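Side-chain contact in methyl-coenzyme M reductase I beta subunit (Methanosarcina barkeri, PDB 1E6Y), which forms part of the nickel F430 enzyme that reduces methyl-coenzyme M with coenzyme B, releasing methane and the mixed heterodisulfide in the final step of methanogenesis: residues Gly241-Asn245 with Asn246-Asp250. Numbering follows the deposited sequence.
Sequences GLNAN and NLLYD
The amide of N243 lies across the first turn of helix 247-255, with OD1 against CB of L248 (3.4 Å) and ND2 beside CB of Y249 (3.6 Å). These residues belong to a tight connection between helices 228-241 and 247-255, in which a type II turn, N243 to N246, overlaps a type I' turn, A244 to L247. The first is closed by N246 N to N243 O, the second by a nearly straight bond from L247 N to A244 O (171°). With CG anti to the backbone N (chi1 -172°), the N243 side chain reaches the start of the new helix, where its OD1 accepts the backbone N-H of Y249 at 3.0 Å, the donor standing above the carbonyl plane. N246 occupies the N-cap position, but its side chain makes no capping bond; it lies alongside N243 and points the same way, the two amide planes 46° apart. Its OD1 accepts an N-H from ND2 of N243 at 3.1 Å; the donor lies in the carbonyl plane of N246, while OD1 is tilted out of the amide plane of N243. Bonds from both ends of the N243 amide thus fix its rotation, and ND2 also donates to the backbone O of D8, next to strand 3-7. One water accepts the N-H of L248 and donates to A244 O. A second bridges N245 O and the D250 carboxylate, donating to OD2 at 2.8 Å.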
ATOM      1  N   GLY E 241       2.612 -17.508 -30.451  1.00 10.89           N
ATOM      2  CA  GLY E 241       2.280 -18.453 -29.402  1.00 10.59           C
ATOM      3  C   GLY E 241       2.074 -19.883 -29.865  1.00 10.50           C
ATOM      4  O   GLY E 241       2.496 -20.824 -29.189  1.00 10.79           O
ATOM      5  N   LEU E 242       1.422 -20.052 -31.012  1.00 10.50           N
ATOM      6  CA  LEU E 242       0.942 -21.367 -31.417  1.00 10.45           C
ATOM      7  C   LEU E 242       1.571 -21.864 -32.718  1.00 10.48           C
ATOM      8  O   LEU E 242       1.036 -22.768 -33.368  1.00 10.21           O
ATOM      9  CB  LEU E 242      -0.585 -21.344 -31.536  1.00 11.28           C
ATOM     10  CG  LEU E 242      -1.336 -20.943 -30.257  1.00 11.22           C
ATOM     11  CD1 LEU E 242      -2.839 -20.927 -30.513  1.00 12.56           C
ATOM     12  CD2 LEU E 242      -0.994 -21.914 -29.126  1.00 12.58           C
ATOM     13  N   ASN E 243       2.721 -21.288 -33.072  1.00 10.17           N
ATOM     14  CA  ASN E 243       3.536 -21.756 -34.196  1.00 10.17           C
ATOM     15  C   ASN E 243       2.719 -21.857 -35.491  1.00 10.20           C
ATOM     16  O   ASN E 243       2.794 -22.853 -36.216  1.00 10.37           O
ATOM     17  CB  ASN E 243       4.179 -23.108 -33.849  1.00 10.61           C
ATOM     18  CG  ASN E 243       5.197 -23.568 -34.883  1.00 10.09           C
ATOM     19  OD1 ASN E 243       5.819 -22.756 -35.566  1.00 10.15           O
ATOM     20  ND2 ASN E 243       5.384 -24.877 -34.984  1.00 10.94           N
ATOM     21  N   ALA E 244       1.942 -20.812 -35.774  1.00 10.03           N
ATOM     22  CA  ALA E 244       1.103 -20.773 -36.968  1.00 10.31           C
ATOM     23  C   ALA E 244       1.935 -20.916 -38.239  1.00 10.99           C
ATOM     24  O   ALA E 244       2.998 -20.299 -38.370  1.00 11.00           O
ATOM     25  CB  ALA E 244       0.310 -19.477 -37.012  1.00  9.86           C
ATOM     26  N   ASN E 245       1.484 -21.805 -39.121  1.00 11.23           N
ATOM     27  CA  ASN E 245       2.127 -22.058 -40.410  1.00 11.81           C
ATOM     28  C   ASN E 245       3.567 -22.535 -40.288  1.00 11.93           C
ATOM     29  O   ASN E 245       4.315 -22.519 -41.266  1.00 12.52           O
ATOM     30  CB  ASN E 245       2.055 -20.810 -41.297  1.00 12.47           C
ATOM     31  CG  ASN E 245       0.630 -20.409 -41.621  1.00 12.93           C
ATOM     32  OD1 ASN E 245      -0.299 -21.206 -41.483  1.00 13.17           O
ATOM     33  ND2 ASN E 245       0.446 -19.158 -42.025  1.00 13.54           N
ATOM     34  N   ASN E 246       3.918 -23.044 -39.109  1.00 11.75           N
ATOM     35  CA  ASN E 246       5.262 -23.542 -38.820  1.00 11.61           C
ATOM     36  C   ASN E 246       6.340 -22.476 -38.996  1.00 11.83           C
ATOM     37  O   ASN E 246       7.525 -22.796 -39.082  1.00 11.88           O
ATOM     38  CB  ASN E 246       5.588 -24.753 -39.707  1.00 11.68           C
ATOM     39  CG  ASN E 246       6.270 -25.872 -38.945  1.00 12.04           C
ATOM     40  OD1 ASN E 246       6.150 -25.973 -37.726  1.00 11.77           O
ATOM     41  ND2 ASN E 246       6.971 -26.738 -39.669  1.00 12.71           N
ATOM     42  N   LEU E 247       5.928 -21.211 -39.000  1.00 12.61           N
ATOM     43  CA  LEU E 247       6.846 -20.099 -39.235  1.00 12.86           C
ATOM     44  C   LEU E 247       7.901 -20.012 -38.137  1.00 12.47           C
ATOM     45  O   LEU E 247       9.099 -19.975 -38.423  1.00 12.68           O
ATOM     46  CB  LEU E 247       6.073 -18.781 -39.324  1.00 14.66           C
ATOM     47  CG  LEU E 247       6.866 -17.558 -39.786  1.00 16.31           C
ATOM     48  CD1 LEU E 247       7.391 -17.787 -41.197  1.00 18.01           C
ATOM     49  CD2 LEU E 247       5.983 -16.316 -39.739  1.00 17.36           C
ATOM     50  N   LEU E 248       7.452 -20.052 -36.885  1.00 11.26           N
ATOM     51  CA  LEU E 248       8.352 -20.017 -35.737  1.00 11.70           C
ATOM     52  C   LEU E 248       9.342 -21.177 -35.780  1.00 11.63           C
ATOM     53  O   LEU E 248      10.551 -20.969 -35.713  1.00 12.08           O
ATOM     54  CB  LEU E 248       7.549 -20.072 -34.431  1.00 11.30           C
ATOM     55  CG  LEU E 248       8.343 -20.257 -33.131  1.00 11.43           C
ATOM     56  CD1 LEU E 248       9.220 -19.038 -32.865  1.00 12.09           C
ATOM     57  CD2 LEU E 248       7.381 -20.483 -31.983  1.00 11.63           C
ATOM     58  N   TYR E 249       8.819 -22.388 -35.948  1.00 11.55           N
ATOM     59  CA  TYR E 249       9.642 -23.590 -36.003  1.00 12.02           C
ATOM     60  C   TYR E 249      10.658 -23.540 -37.147  1.00 11.89           C
ATOM     61  O   TYR E 249      11.825 -23.889 -36.961  1.00 12.12           O
ATOM     62  CB  TYR E 249       8.752 -24.829 -36.151  1.00 11.87           C
ATOM     63  CG  TYR E 249       9.524 -26.126 -36.199  1.00 12.60           C
ATOM     64  CD1 TYR E 249       9.846 -26.810 -35.029  1.00 12.77           C
ATOM     65  CD2 TYR E 249       9.980 -26.643 -37.412  1.00 13.01           C
ATOM     66  CE1 TYR E 249      10.607 -27.973 -35.063  1.00 14.04           C
ATOM     67  CE2 TYR E 249      10.742 -27.801 -37.457  1.00 13.78           C
ATOM     68  CZ  TYR E 249      11.053 -28.463 -36.280  1.00 14.06           C
ATOM     69  OH  TYR E 249      11.808 -29.613 -36.325  1.00 14.79           O
ATOM     70  N   ASP E 250      10.201 -23.136 -38.329  1.00 11.87           N
ATOM     71  CA  ASP E 250      11.049 -23.112 -39.517  1.00 12.47           C
ATOM     72  C   ASP E 250      12.151 -22.067 -39.423  1.00 12.46           C
ATOM     73  O   ASP E 250      13.287 -22.318 -39.830  1.00 12.91           O
ATOM     74  CB  ASP E 250      10.209 -22.854 -40.773  1.00 12.50           C
ATOM     75  CG  ASP E 250       9.422 -24.077 -41.219  1.00 13.13           C
ATOM     76  OD1 ASP E 250       9.659 -25.187 -40.698  1.00 13.70           O
ATOM     77  OD2 ASP E 250       8.559 -23.926 -42.105  1.00 13.19           O
TER
HETATM   78  O   HOH W   1       4.700 -19.325 -36.300  1.00 12.16           O
HETATM   79  O   HOH W   2       6.726 -21.806 -42.194  1.00 18.87           O